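Local coordinates for protein 5,10-methylenetetrahydrofolate dehydrogenase (PDB 5ZF1) that probably oxidises 5,10-methylenetetrahydrofolate to its 5,10-methenyl form in one-carbon metabolism, with NADP+ as the likely hydride acceptor, at residues B[3-8]-B[267-272]; B[31-36]-B[60-65]; B[160-165]-B[195-200]. One frame throughout, in Å; residues are numbered along the deposited sequence.

Overall arrangement
Contacts 1 and 3 lie on one parallel sheet of the NAD(P)-binding part, six-stranded within the chain, their centres about 20 Å apart. Contact 1 brings strand 3-4 at one margin beside 269-270, while contact 3 pairs strand 160-164 with 193-197 at the other margin. Contact 2 belongs to the separate three-stranded sheet of the catalytic part, its centre about 31 Å from that of contact 1 and 36 Å from that of contact 3. In sequence, contact 2 closes before contact 3 opens, and both are nested inside the loop closed by contact 1. The N-terminal strand therefore ties the start of the chain to the cofactor-binding part before helix 7-26 leads towards the other sheet.

Contact 1 of 3, residues B[3-8]-B[267-272]; sequences RILDGK and AGAITP
Arg3 and Ile4 run parallel to Ala269 and Ile270, and the register is fixed by three backbone hydrogen bonds: Arg3 N to Gly268 O (3.0 Å), Ile270 N to Arg3 O (2.8 Å) and the almost straight Leu5 N to Ile270 O (2.8 Å, 177°). Ile4 shares one face of the pair with Ile270; with its CG2 anti to the backbone N, that methyl reaches Pro272 CB at 3.5 Å. Just past the strand, Leu5 lays its branched end along segment 267-272, with CD2 on the side where Ala269 points. Its CD1 stands 3.6 Å from Ile270 N, and CD2 meets Ala269 CB at 3.8 Å. Replacing Leu5 by an alanine removes both branch methyls and would probably leave a gap beside Ala269 and strand 236-239. The aliphatic part of Arg3 passes Gly268 O, with CG 3.4 Å from it, while NH1 is hydrogen-bonded to Phe152 O. Beyond the pair, Asp6 occupies the N-cap of helix 7-26, its OD1 accepting from Lys8 N. Strand 3-4 is an outermost strand of the sheet within this chain; strand 236-239 flanks 269-270 and receives Leu5 on Thr236 and Ile238, whereas Ile4 and Ile270 rest on Tyr260 of helix 260-263.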
ATOM      1  N   ARG B   3      -5.291   6.256 -30.610  1.00 34.78           N
ATOM      2  CA  ARG B   3      -3.836   6.351 -30.618  1.00 37.55           C
ATOM      3  C   ARG B   3      -3.229   5.058 -30.091  1.00 39.87           C
ATOM      4  O   ARG B   3      -3.785   4.401 -29.208  1.00 34.66           O
ATOM      5  CB  ARG B   3      -3.346   7.497 -29.742  1.00 33.05           C
ATOM      6  CG  ARG B   3      -4.027   8.826 -29.933  1.00 46.89           C
ATOM      7  CD  ARG B   3      -3.629   9.744 -28.795  1.00 53.06           C
ATOM      8  NE  ARG B   3      -2.186   9.732 -28.555  1.00 58.90           N
ATOM      9  CZ  ARG B   3      -1.612  10.094 -27.410  1.00 49.35           C
ATOM     10  NH1 ARG B   3      -2.358  10.476 -26.384  1.00 51.70           N
ATOM     11  NH2 ARG B   3      -0.295  10.052 -27.284  1.00 51.97           N
ATOM     12  N   ILE B   4      -2.058   4.713 -30.612  1.00 36.46           N
ATOM     13  CA  ILE B   4      -1.377   3.482 -30.235  1.00 31.63           C
ATOM     14  C   ILE B   4      -0.337   3.810 -29.169  1.00 38.45           C
ATOM     15  O   ILE B   4       0.560   4.630 -29.388  1.00 33.40           O
ATOM     16  CB  ILE B   4      -0.740   2.798 -31.455  1.00 42.69           C
ATOM     17  CG1 ILE B   4      -1.682   2.873 -32.662  1.00 45.88           C
ATOM     18  CG2 ILE B   4      -0.414   1.350 -31.141  1.00 36.10           C
ATOM     19  CD1 ILE B   4      -2.942   2.055 -32.511  1.00 43.11           C
ATOM     20  N   LEU B   5      -0.458   3.175 -28.003  1.00 32.59           N
ATOM     21  CA  LEU B   5       0.526   3.342 -26.933  1.00 29.04           C
ATOM     22  C   LEU B   5       1.546   2.214 -27.044  1.00 28.96           C
ATOM     23  O   LEU B   5       1.539   1.246 -26.283  1.00 32.78           O
ATOM     24  CB  LEU B   5      -0.152   3.359 -25.567  1.00 35.79           C
ATOM     25  CG  LEU B   5      -1.381   4.253 -25.429  1.00 30.21           C
ATOM     26  CD1 LEU B   5      -2.259   3.817 -24.253  1.00 30.00           C
ATOM     27  CD2 LEU B   5      -0.940   5.703 -25.277  1.00 32.71           C
ATOM     28  N   ASP B   6       2.461   2.365 -28.004  1.00 35.13           N
ATOM     29  CA  ASP B   6       3.433   1.321 -28.335  1.00 35.51           C
ATOM     30  C   ASP B   6       4.578   1.345 -27.330  1.00 31.20           C
ATOM     31  O   ASP B   6       5.483   2.180 -27.423  1.00 30.33           O
ATOM     32  CB  ASP B   6       3.954   1.512 -29.755  1.00 38.13           C
ATOM     33  CG  ASP B   6       5.007   0.481 -30.135  1.00 47.76           C
ATOM     34  OD1 ASP B   6       5.049  -0.605 -29.508  1.00 46.26           O
ATOM     35  OD2 ASP B   6       5.798   0.762 -31.059  1.00 51.98           O
ATOM     36  N   GLY B   7       4.552   0.404 -26.382  1.00 35.93           N
ATOM     37  CA  GLY B   7       5.585   0.354 -25.362  1.00 29.02           C
ATOM     38  C   GLY B   7       6.958  -0.003 -25.899  1.00 33.42           C
ATOM     39  O   GLY B   7       7.972   0.351 -25.292  1.00 29.55           O
ATOM     40  N   LYS B   8       7.017  -0.716 -27.023  1.00 30.96           N
ATOM     41  CA  LYS B   8       8.316  -1.069 -27.589  1.00 32.26           C
ATOM     42  C   LYS B   8       9.053   0.172 -28.059  1.00 31.75           C
ATOM     43  O   LYS B   8      10.241   0.351 -27.768  1.00 33.93           O
ATOM     44  CB  LYS B   8       8.146  -2.056 -28.742  1.00 41.27           C
ATOM     45  CG  LYS B   8       9.463  -2.570 -29.295  1.00 46.52           C
ATOM     46  CD  LYS B   8       9.246  -3.382 -30.555  1.00 49.57           C
ATOM     47  CE  LYS B   8      10.004  -4.691 -30.488  1.00 62.12           C
ATOM     48  NZ  LYS B   8       9.456  -5.575 -29.424  1.00 65.32           N
ATOM     49  N   ALA B 267     -11.946   3.657 -27.961  1.00 31.78           N
ATOM     50  CA  ALA B 267     -10.981   4.227 -27.038  1.00 28.75           C
ATOM     51  C   ALA B 267     -10.251   5.409 -27.666  1.00 34.83           C
ATOM     52  O   ALA B 267     -10.142   5.531 -28.887  1.00 32.41           O
ATOM     53  CB  ALA B 267      -9.963   3.170 -26.610  1.00 21.32           C
ATOM     54  N   GLY B 268      -9.747   6.293 -26.799  1.00 24.13           N
ATOM     55  CA  GLY B 268      -8.885   7.371 -27.258  1.00 28.32           C
ATOM     56  C   GLY B 268      -7.440   6.955 -27.433  1.00 32.96           C
ATOM     57  O   GLY B 268      -6.737   7.506 -28.280  1.00 26.40           O
ATOM     58  N   ALA B 269      -6.972   5.986 -26.648  1.00 22.50           N
ATOM     59  CA  ALA B 269      -5.595   5.521 -26.724  1.00 23.58           C
ATOM     60  C   ALA B 269      -5.593   4.087 -26.227  1.00 25.75           C
ATOM     61  O   ALA B 269      -6.375   3.760 -25.337  1.00 23.80           O
ATOM     62  CB  ALA B 269      -4.656   6.389 -25.882  1.00 27.68           C
ATOM     63  N   ILE B 270      -4.751   3.234 -26.816  1.00 22.80           N
ATOM     64  CA  ILE B 270      -4.793   1.811 -26.492  1.00 20.33           C
ATOM     65  C   ILE B 270      -3.422   1.184 -26.708  1.00 27.37           C
ATOM     66  O   ILE B 270      -2.672   1.568 -27.608  1.00 28.38           O
ATOM     67  CB  ILE B 270      -5.872   1.091 -27.338  1.00 26.73           C
ATOM     68  CG1 ILE B 270      -6.126  -0.327 -26.825  1.00 29.45           C
ATOM     69  CG2 ILE B 270      -5.473   1.080 -28.820  1.00 28.42           C
ATOM     70  CD1 ILE B 270      -7.279  -1.031 -27.564  1.00 30.99           C
ATOM     71  N   THR B 271      -3.096   0.200 -25.878  1.00 24.45           N
ATOM     72  CA  THR B 271      -1.942  -0.633 -26.170  1.00 28.12           C
ATOM     73  C   THR B 271      -2.203  -1.469 -27.422  1.00 34.73           C
ATOM     74  O   THR B 271      -3.313  -1.974 -27.614  1.00 30.42           O
ATOM     75  CB  THR B 271      -1.628  -1.555 -24.990  1.00 33.30           C
ATOM     76  OG1 THR B 271      -2.855  -1.992 -24.396  1.00 24.98           O
ATOM     77  CG2 THR B 271      -0.814  -0.787 -23.955  1.00 23.56           C
ATOM     78  N   PRO B 272      -1.211  -1.619 -28.292  1.00 34.42           N
ATOM     79  CA  PRO B 272      -1.335  -2.523 -29.441  1.00 38.74           C
ATOM     80  C   PRO B 272      -1.182  -3.970 -28.992  1.00 36.97           C
ATOM     81  O   PRO B 272      -1.048  -4.268 -27.807  1.00 34.08           O
ATOM     82  CB  PRO B 272      -0.175  -2.098 -30.339  1.00 33.60           C
ATOM     83  CG  PRO B 272       0.885  -1.670 -29.345  1.00 35.23           C
ATOM     84  CD  PRO B 272       0.115  -0.984 -28.223  1.00 30.38           C
TER

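Contact 2 of 3, residues B[31-36]-B[60-65]; sequences RAPTIR and VGIDAL
Thr34-Arg36 and Asp63-Leu65 are the paired strand starts of a beta-alpha-beta unit, in which helix 44-60 carries the chain from strand 34-40 to strand 63-69. The two short strand segments diverge by only 14°, as expected of parallel neighbours. Gly61, with positive phi, takes the chain out of the helix and into the second strand. Three backbone bonds then set the register: Asp63 N donates to Pro33 O (2.9 Å), Ile35 N to Asp63 O (3.0 Å) and Leu65 N to Ile35 O (3.0 Å).

On the face bearing Ile35 and Ala64 the contact is apolar. Ile35 CG2 lies between the backbone N and the carbonyl carbon, an orientation that brings it to 3.5 Å from Ala64 CB. The same methyl also meets Ile62 CG2, at 3.8 Å. Further back, Ile62 crosses the Pro33 ring at about a right angle, its CG1 4.0 Å from Pro33 CB. Helices 7-26 and 277-298 close over this side: Ile22 touches both Pro33 and Ile62, Thr289 touches Pro33 and Ile35, and Ala57 of the connecting helix 44-60 touches Ile62 and Ala64.

The opposite face carries Thr34, Asp63, Arg36 and Leu65. Thr34 OG1 turns to the loop before strand 93-96, where it is hydrogen-bonded to Asp92 N and Ser90 O. Arg36 bends at chi2 (-71°), folding its chain obliquely across Leu65, whose CB and CD2 lie against its CD. Ile35 O thereby gains a second donor besides Leu65 N: Arg36 NH1 approaches it at 3.1 Å, 64° out of the carbonyl plane.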
ATOM      1  N   ARG B  31      31.574   4.592 -11.166  1.00 33.18           N
ATOM      2  CA  ARG B  31      31.566   3.338 -11.901  1.00 28.41           C
ATOM      3  C   ARG B  31      30.195   3.118 -12.516  1.00 34.87           C
ATOM      4  O   ARG B  31      29.174   3.490 -11.931  1.00 31.29           O
ATOM      5  CB  ARG B  31      31.896   2.164 -10.978  1.00 30.64           C
ATOM      6  CG  ARG B  31      33.285   2.218 -10.369  1.00 34.76           C
ATOM      7  CD  ARG B  31      34.269   1.596 -11.326  1.00 33.92           C
ATOM      8  NE  ARG B  31      35.633   1.561 -10.802  1.00 35.67           N
ATOM      9  CZ  ARG B  31      36.658   1.062 -11.486  1.00 32.31           C
ATOM     10  NH1 ARG B  31      36.457   0.571 -12.697  1.00 27.23           N
ATOM     11  NH2 ARG B  31      37.878   1.058 -10.970  1.00 38.11           N
ATOM     12  N   ALA B  32      30.173   2.498 -13.688  1.00 32.53           N
ATOM     13  CA  ALA B  32      28.903   2.208 -14.337  1.00 30.59           C
ATOM     14  C   ALA B  32      28.063   1.290 -13.448  1.00 25.28           C
ATOM     15  O   ALA B  32      28.607   0.418 -12.765  1.00 26.09           O
ATOM     16  CB  ALA B  32      29.128   1.553 -15.700  1.00 33.45           C
ATOM     17  N   PRO B  33      26.741   1.448 -13.453  1.00 24.15           N
ATOM     18  CA  PRO B  33      25.887   0.591 -12.620  1.00 23.60           C
ATOM     19  C   PRO B  33      26.040  -0.873 -12.987  1.00 25.37           C
ATOM     20  O   PRO B  33      26.176  -1.223 -14.161  1.00 26.54           O
ATOM     21  CB  PRO B  33      24.468   1.094 -12.935  1.00 22.68           C
ATOM     22  CG  PRO B  33      24.628   2.438 -13.507  1.00 23.55           C
ATOM     23  CD  PRO B  33      25.971   2.430 -14.227  1.00 22.62           C
ATOM     24  N   THR B  34      25.980  -1.737 -11.972  1.00 23.30           N
ATOM     25  CA  THR B  34      26.125  -3.176 -12.149  1.00 23.68           C
ATOM     26  C   THR B  34      24.896  -3.894 -11.613  1.00 28.77           C
ATOM     27  O   THR B  34      24.371  -3.526 -10.559  1.00 25.84           O
ATOM     28  CB  THR B  34      27.363  -3.694 -11.423  1.00 28.99           C
ATOM     29  OG1 THR B  34      27.241  -3.409 -10.025  1.00 28.60           O
ATOM     30  CG2 THR B  34      28.627  -3.017 -11.971  1.00 27.45           C
ATOM     31  N   ILE B  35      24.457  -4.922 -12.339  1.00 24.76           N
ATOM     32  CA  ILE B  35      23.325  -5.753 -11.945  1.00 22.75           C
ATOM     33  C   ILE B  35      23.720  -7.223 -12.031  1.00 28.96           C
ATOM     34  O   ILE B  35      24.436  -7.644 -12.949  1.00 26.03           O
ATOM     35  CB  ILE B  35      22.071  -5.459 -12.800  1.00 26.03           C
ATOM     36  CG1 ILE B  35      20.901  -6.338 -12.352  1.00 31.98           C
ATOM     37  CG2 ILE B  35      22.329  -5.650 -14.279  1.00 29.74           C
ATOM     38  CD1 ILE B  35      19.612  -6.036 -13.068  1.00 36.05           C
ATOM     39  N   ARG B  36      23.259  -8.001 -11.059  1.00 25.21           N
ATOM     40  CA  ARG B  36      23.419  -9.450 -11.048  1.00 26.92           C
ATOM     41  C   ARG B  36      22.031 -10.064 -11.062  1.00 32.76           C
ATOM     42  O   ARG B  36      21.200  -9.738 -10.209  1.00 30.60           O
ATOM     43  CB  ARG B  36      24.198  -9.909  -9.819  1.00 30.67           C
ATOM     44  CG  ARG B  36      25.558  -9.249  -9.678  1.00 32.45           C
ATOM     45  CD  ARG B  36      26.537  -9.754 -10.745  1.00 38.96           C
ATOM     46  NE  ARG B  36      27.839  -9.098 -10.633  1.00 37.59           N
ATOM     47  CZ  ARG B  36      28.253  -8.106 -11.414  1.00 38.43           C
ATOM     48  NH1 ARG B  36      27.479  -7.646 -12.391  1.00 34.45           N
ATOM     49  NH2 ARG B  36      29.453  -7.577 -11.221  1.00 39.68           N
ATOM     50  N   VAL B  60      22.386   0.343 -22.661  1.00 26.60           N
ATOM     51  CA  VAL B  60      22.431   1.600 -21.916  1.00 24.64           C
ATOM     52  C   VAL B  60      23.734   1.822 -21.164  1.00 22.64           C
ATOM     53  O   VAL B  60      23.944   2.918 -20.628  1.00 26.42           O
ATOM     54  CB  VAL B  60      21.255   1.707 -20.919  1.00 26.51           C
ATOM     55  CG1 VAL B  60      19.939   1.677 -21.670  1.00 29.96           C
ATOM     56  CG2 VAL B  60      21.328   0.588 -19.877  1.00 24.65           C
ATOM     57  N   GLY B  61      24.620   0.835 -21.108  1.00 26.24           N
ATOM     58  CA  GLY B  61      25.881   1.004 -20.413  1.00 28.53           C
ATOM     59  C   GLY B  61      25.877   0.507 -18.991  1.00 28.36           C
ATOM     60  O   GLY B  61      26.682   0.979 -18.184  1.00 28.47           O
ATOM     61  N   ILE B  62      24.972  -0.398 -18.656  1.00 24.41           N
ATOM     62  CA  ILE B  62      24.951  -1.100 -17.382  1.00 22.36           C
ATOM     63  C   ILE B  62      25.670  -2.433 -17.564  1.00 24.62           C
ATOM     64  O   ILE B  62      25.535  -3.086 -18.604  1.00 24.46           O
ATOM     65  CB  ILE B  62      23.491  -1.273 -16.918  1.00 24.77           C
ATOM     66  CG1 ILE B  62      22.932   0.083 -16.484  1.00 24.27           C
ATOM     67  CG2 ILE B  62      23.357  -2.341 -15.805  1.00 25.89           C
ATOM     68  CD1 ILE B  62      21.440   0.066 -16.178  1.00 19.74           C
ATOM     69  N   ASP B  63      26.467  -2.821 -16.579  1.00 25.64           N
ATOM     70  CA  ASP B  63      27.210  -4.077 -16.641  1.00 28.77           C
ATOM     71  C   ASP B  63      26.412  -5.156 -15.928  1.00 29.21           C
ATOM     72  O   ASP B  63      26.289  -5.131 -14.700  1.00 26.61           O
ATOM     73  CB  ASP B  63      28.593  -3.929 -16.020  1.00 32.07           C
ATOM     74  CG  ASP B  63      29.390  -2.831 -16.664  1.00 33.85           C
ATOM     75  OD1 ASP B  63      29.086  -2.484 -17.825  1.00 37.15           O
ATOM     76  OD2 ASP B  63      30.309  -2.318 -16.005  1.00 37.80           O
ATOM     77  N   ALA B  64      25.898  -6.106 -16.698  1.00 26.67           N
ATOM     78  CA  ALA B  64      25.047  -7.173 -16.193  1.00 30.81           C
ATOM     79  C   ALA B  64      25.788  -8.503 -16.217  1.00 33.70           C
ATOM     80  O   ALA B  64      26.562  -8.780 -17.139  1.00 33.83           O
ATOM     81  CB  ALA B  64      23.767  -7.278 -17.026  1.00 33.77           C
ATOM     82  N   LEU B  65      25.546  -9.319 -15.197  1.00 29.04           N
ATOM     83  CA  LEU B  65      26.096 -10.666 -15.120  1.00 36.19           C
ATOM     84  C   LEU B  65      25.002 -11.596 -14.622  1.00 35.21           C
ATOM     85  O   LEU B  65      24.303 -11.269 -13.660  1.00 34.05           O
ATOM     86  CB  LEU B  65      27.306 -10.713 -14.186  1.00 34.01           C
ATOM     87  CG  LEU B  65      28.050 -12.037 -14.049  1.00 40.92           C
ATOM     88  CD1 LEU B  65      29.496 -11.858 -14.509  1.00 49.65           C
ATOM     89  CD2 LEU B  65      27.996 -12.543 -12.615  1.00 46.66           C
TER

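Contact 3 of 3, residues B[160-165]-B[195-200]; sequences NAVVIG and TICHRY. With SO4 (sulfate ion), chain E.
Val162 holds CG1 anti to its backbone N (chi1 172°) and Cys197 holds SG anti to its carbonyl carbon (chi1 -65°), which brings CG1 and SG to 3.9 Å on one face of the parallel pair. Four backbone hydrogen bonds hold the two strands in parallel register: Thr195 N to Ala161 O (2.8 Å), Val163 N to Thr195 O, Cys197 N to Val163 O and Gly165 N to Cys197 O (2.8 Å). Water 1 joins Ala161 O to Thr195 OG1; that hydroxyl is also hydrogen-bonded to Thr195 of the second subunit, whose strand continues the sheet antiparallel.

Past the strand ends, Arg199 bends at chi3 to meet a sulfate ion. Sulfate O4 is gripped by Arg199 N (3.0 Å) and Arg199 NE (2.9 Å), and Arg199 NH2 holds O3. Tyr200 lends its ring face to Arg199 CG; the Tyr200 backbone N donates to His198 ND1 in the ring plane, while His198 NE2 is hydrogen-bonded to Ala192 O of the second subunit. Arg166 N and Thr220 OG1 also hydrogen-bond the sulfate. Though probably from the crystallisation liquor, an anion held by backbone N-H groups, a guanidinium and a threonine hydroxyl just past the C-terminal strand ends is consistent with a cofactor phosphate site.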
ATOM      1  N   ASN B 160     -11.003   9.361 -13.517  1.00 16.01           N
ATOM      2  CA  ASN B 160     -11.456   8.051 -13.019  1.00 16.54           C
ATOM      3  C   ASN B 160     -10.592   6.949 -13.623  1.00 14.98           C
ATOM      4  O   ASN B 160     -10.613   6.737 -14.841  1.00 18.03           O
ATOM      5  CB  ASN B 160     -12.920   7.823 -13.402  1.00 16.19           C
ATOM      6  CG  ASN B 160     -13.886   8.690 -12.629  1.00 22.61           C
ATOM      7  OD1 ASN B 160     -13.516   9.385 -11.685  1.00 21.01           O
ATOM      8  ND2 ASN B 160     -15.152   8.645 -13.032  1.00 26.25           N
ATOM      9  N   ALA B 161      -9.865   6.207 -12.781  1.00 17.09           N
ATOM     10  CA  ALA B 161      -9.002   5.137 -13.253  1.00 12.87           C
ATOM     11  C   ALA B 161      -9.473   3.842 -12.624  1.00 17.33           C
ATOM     12  O   ALA B 161      -9.721   3.795 -11.414  1.00 19.39           O
ATOM     13  CB  ALA B 161      -7.523   5.387 -12.914  1.00 15.63           C
ATOM     14  N   VAL B 162      -9.656   2.821 -13.440  1.00 11.77           N
ATOM     15  CA  VAL B 162      -9.987   1.488 -12.934  1.00 12.80           C
ATOM     16  C   VAL B 162      -8.769   0.608 -13.165  1.00 16.32           C
ATOM     17  O   VAL B 162      -8.264   0.525 -14.289  1.00 14.99           O
ATOM     18  CB  VAL B 162     -11.229   0.909 -13.638  1.00 13.76           C
ATOM     19  CG1 VAL B 162     -11.435  -0.584 -13.241  1.00 16.39           C
ATOM     20  CG2 VAL B 162     -12.453   1.746 -13.316  1.00 16.57           C
ATOM     21  N   VAL B 163      -8.315  -0.084 -12.119  1.00 11.99           N
ATOM     22  CA  VAL B 163      -7.246  -1.065 -12.246  1.00 11.32           C
ATOM     23  C   VAL B 163      -7.899  -2.414 -12.014  1.00 14.69           C
ATOM     24  O   VAL B 163      -8.478  -2.629 -10.944  1.00 15.48           O
ATOM     25  CB  VAL B 163      -6.125  -0.832 -11.225  1.00 16.20           C
ATOM     26  CG1 VAL B 163      -5.044  -1.910 -11.395  1.00 16.88           C
ATOM     27  CG2 VAL B 163      -5.512   0.583 -11.377  1.00 17.98           C
ATOM     28  N   ILE B 164      -7.825  -3.300 -13.005  1.00 15.03           N
ATOM     29  CA  ILE B 164      -8.394  -4.647 -12.895  1.00 14.08           C
ATOM     30  C   ILE B 164      -7.247  -5.569 -12.513  1.00 14.74           C
ATOM     31  O   ILE B 164      -6.377  -5.859 -13.337  1.00 17.95           O
ATOM     32  CB  ILE B 164      -9.071  -5.102 -14.201  1.00 15.55           C
ATOM     33  CG1 ILE B 164     -10.137  -4.096 -14.623  1.00 17.87           C
ATOM     34  CG2 ILE B 164      -9.719  -6.505 -13.993  1.00 17.64           C
ATOM     35  CD1 ILE B 164     -10.749  -4.353 -15.969  1.00 18.83           C
ATOM     36  N   GLY B 165      -7.215  -5.999 -11.255  1.00 15.85           N
ATOM     37  CA  GLY B 165      -6.104  -6.803 -10.761  1.00 15.78           C
ATOM     38  C   GLY B 165      -5.535  -6.144  -9.526  1.00 16.46           C
ATOM     39  O   GLY B 165      -5.297  -4.939  -9.482  1.00 16.83           O
ATOM     40  N   THR B 195     -10.332   2.977  -8.796  1.00 14.12           N
ATOM     41  CA  THR B 195     -11.125   1.841  -8.325  1.00 16.54           C
ATOM     42  C   THR B 195     -10.302   0.592  -8.554  1.00 15.91           C
ATOM     43  O   THR B 195      -9.787   0.390  -9.654  1.00 14.01           O
ATOM     44  CB  THR B 195     -12.444   1.726  -9.090  1.00 18.64           C
ATOM     45  OG1 THR B 195     -13.187   2.942  -8.955  1.00 17.90           O
ATOM     46  CG2 THR B 195     -13.266   0.512  -8.563  1.00 18.41           C
ATOM     47  N   ILE B 196     -10.168  -0.237  -7.518  1.00 14.70           N
ATOM     48  CA  ILE B 196      -9.475  -1.513  -7.607  1.00 13.80           C
ATOM     49  C   ILE B 196     -10.550  -2.572  -7.789  1.00 15.72           C
ATOM     50  O   ILE B 196     -11.356  -2.793  -6.882  1.00 15.16           O
ATOM     51  CB  ILE B 196      -8.658  -1.797  -6.342  1.00 13.07           C
ATOM     52  CG1 ILE B 196      -7.577  -0.713  -6.156  1.00 18.86           C
ATOM     53  CG2 ILE B 196      -8.008  -3.156  -6.438  1.00 17.02           C
ATOM     54  CD1 ILE B 196      -7.103  -0.613  -4.721  1.00 17.81           C
ATOM     55  N   CYS B 197     -10.580  -3.179  -8.967  1.00 12.91           N
ATOM     56  CA  CYS B 197     -11.427  -4.329  -9.243  1.00 15.03           C
ATOM     57  C   CYS B 197     -10.557  -5.573  -9.246  1.00 14.25           C
ATOM     58  O   CYS B 197      -9.342  -5.503  -9.440  1.00 15.50           O
ATOM     59  CB  CYS B 197     -12.139  -4.179 -10.590  1.00 15.51           C
ATOM     60  SG  CYS B 197     -13.325  -2.813 -10.666  1.00 19.41           S
ATOM     61  N   HIS B 198     -11.186  -6.724  -9.022  1.00 15.32           N
ATOM     62  CA  HIS B 198     -10.397  -7.942  -8.854  1.00 14.43           C
ATOM     63  C   HIS B 198     -11.279  -9.154  -9.123  1.00 15.51           C
ATOM     64  O   HIS B 198     -12.408  -9.032  -9.608  1.00 14.39           O
ATOM     65  CB  HIS B 198      -9.773  -8.024  -7.456  1.00 14.07           C
ATOM     66  CG  HIS B 198     -10.749  -7.812  -6.337  1.00 13.77           C
ATOM     67  ND1 HIS B 198     -11.740  -8.724  -6.016  1.00 14.97           N
ATOM     68  CD2 HIS B 198     -10.878  -6.788  -5.458  1.00 13.28           C
ATOM     69  CE1 HIS B 198     -12.435  -8.264  -4.987  1.00 14.13           C
ATOM     70  NE2 HIS B 198     -11.941  -7.085  -4.641  1.00 15.60           N
ATOM     71  N   ARG B 199     -10.748 -10.331  -8.786  1.00 16.39           N
ATOM     72  CA  ARG B 199     -11.370 -11.595  -9.165  1.00 15.83           C
ATOM     73  C   ARG B 199     -12.781 -11.734  -8.621  1.00 16.83           C
ATOM     74  O   ARG B 199     -13.593 -12.441  -9.223  1.00 17.78           O
ATOM     75  CB  ARG B 199     -10.511 -12.770  -8.691  1.00 12.44           C
ATOM     76  CG  ARG B 199     -10.383 -12.883  -7.183  1.00 19.79           C
ATOM     77  CD  ARG B 199      -9.312 -13.893  -6.775  1.00 19.78           C
ATOM     78  NE  ARG B 199      -8.009 -13.558  -7.348  1.00 18.44           N
ATOM     79  CZ  ARG B 199      -6.916 -14.312  -7.237  1.00 25.39           C
ATOM     80  NH1 ARG B 199      -6.957 -15.459  -6.559  1.00 21.41           N
ATOM     81  NH2 ARG B 199      -5.772 -13.921  -7.801  1.00 22.46           N
ATOM     82  N   TYR B 200     -13.111 -11.058  -7.521  1.00 15.34           N
ATOM     83  CA  TYR B 200     -14.438 -11.204  -6.933  1.00 15.59           C
ATOM     84  C   TYR B 200     -15.369 -10.021  -7.213  1.00 16.08           C
ATOM     85  O   TYR B 200     -16.490 -10.000  -6.707  1.00 16.09           O
ATOM     86  CB  TYR B 200     -14.315 -11.435  -5.423  1.00 15.79           C
ATOM     87  CG  TYR B 200     -13.555 -12.698  -5.048  1.00 15.22           C
ATOM     88  CD1 TYR B 200     -13.912 -13.938  -5.576  1.00 17.25           C
ATOM     89  CD2 TYR B 200     -12.500 -12.648  -4.130  1.00 15.15           C
ATOM     90  CE1 TYR B 200     -13.224 -15.077  -5.216  1.00 14.71           C
ATOM     91  CE2 TYR B 200     -11.795 -13.810  -3.758  1.00 16.34           C
ATOM     92  CZ  TYR B 200     -12.169 -15.010  -4.317  1.00 15.89           C
ATOM     93  OH  TYR B 200     -11.506 -16.180  -3.964  1.00 17.29           O
TER
HETATM   94  S   SO4 E 401      -6.961 -10.518  -9.298  1.00 19.71           S
HETATM   95  O1  SO4 E 401      -5.767  -9.823  -8.817  1.00 18.04           O
HETATM   96  O2  SO4 E 401      -7.695  -9.864 -10.363  1.00 21.34           O
HETATM   97  O3  SO4 E 401      -6.511 -11.812  -9.795  1.00 24.10           O
HETATM   98  O4  SO4 E 401      -7.889 -10.752  -8.181  1.00 18.92           O
HETATM   99  O   HOH W   1     -12.324   4.820 -10.525  1.00 22.64           O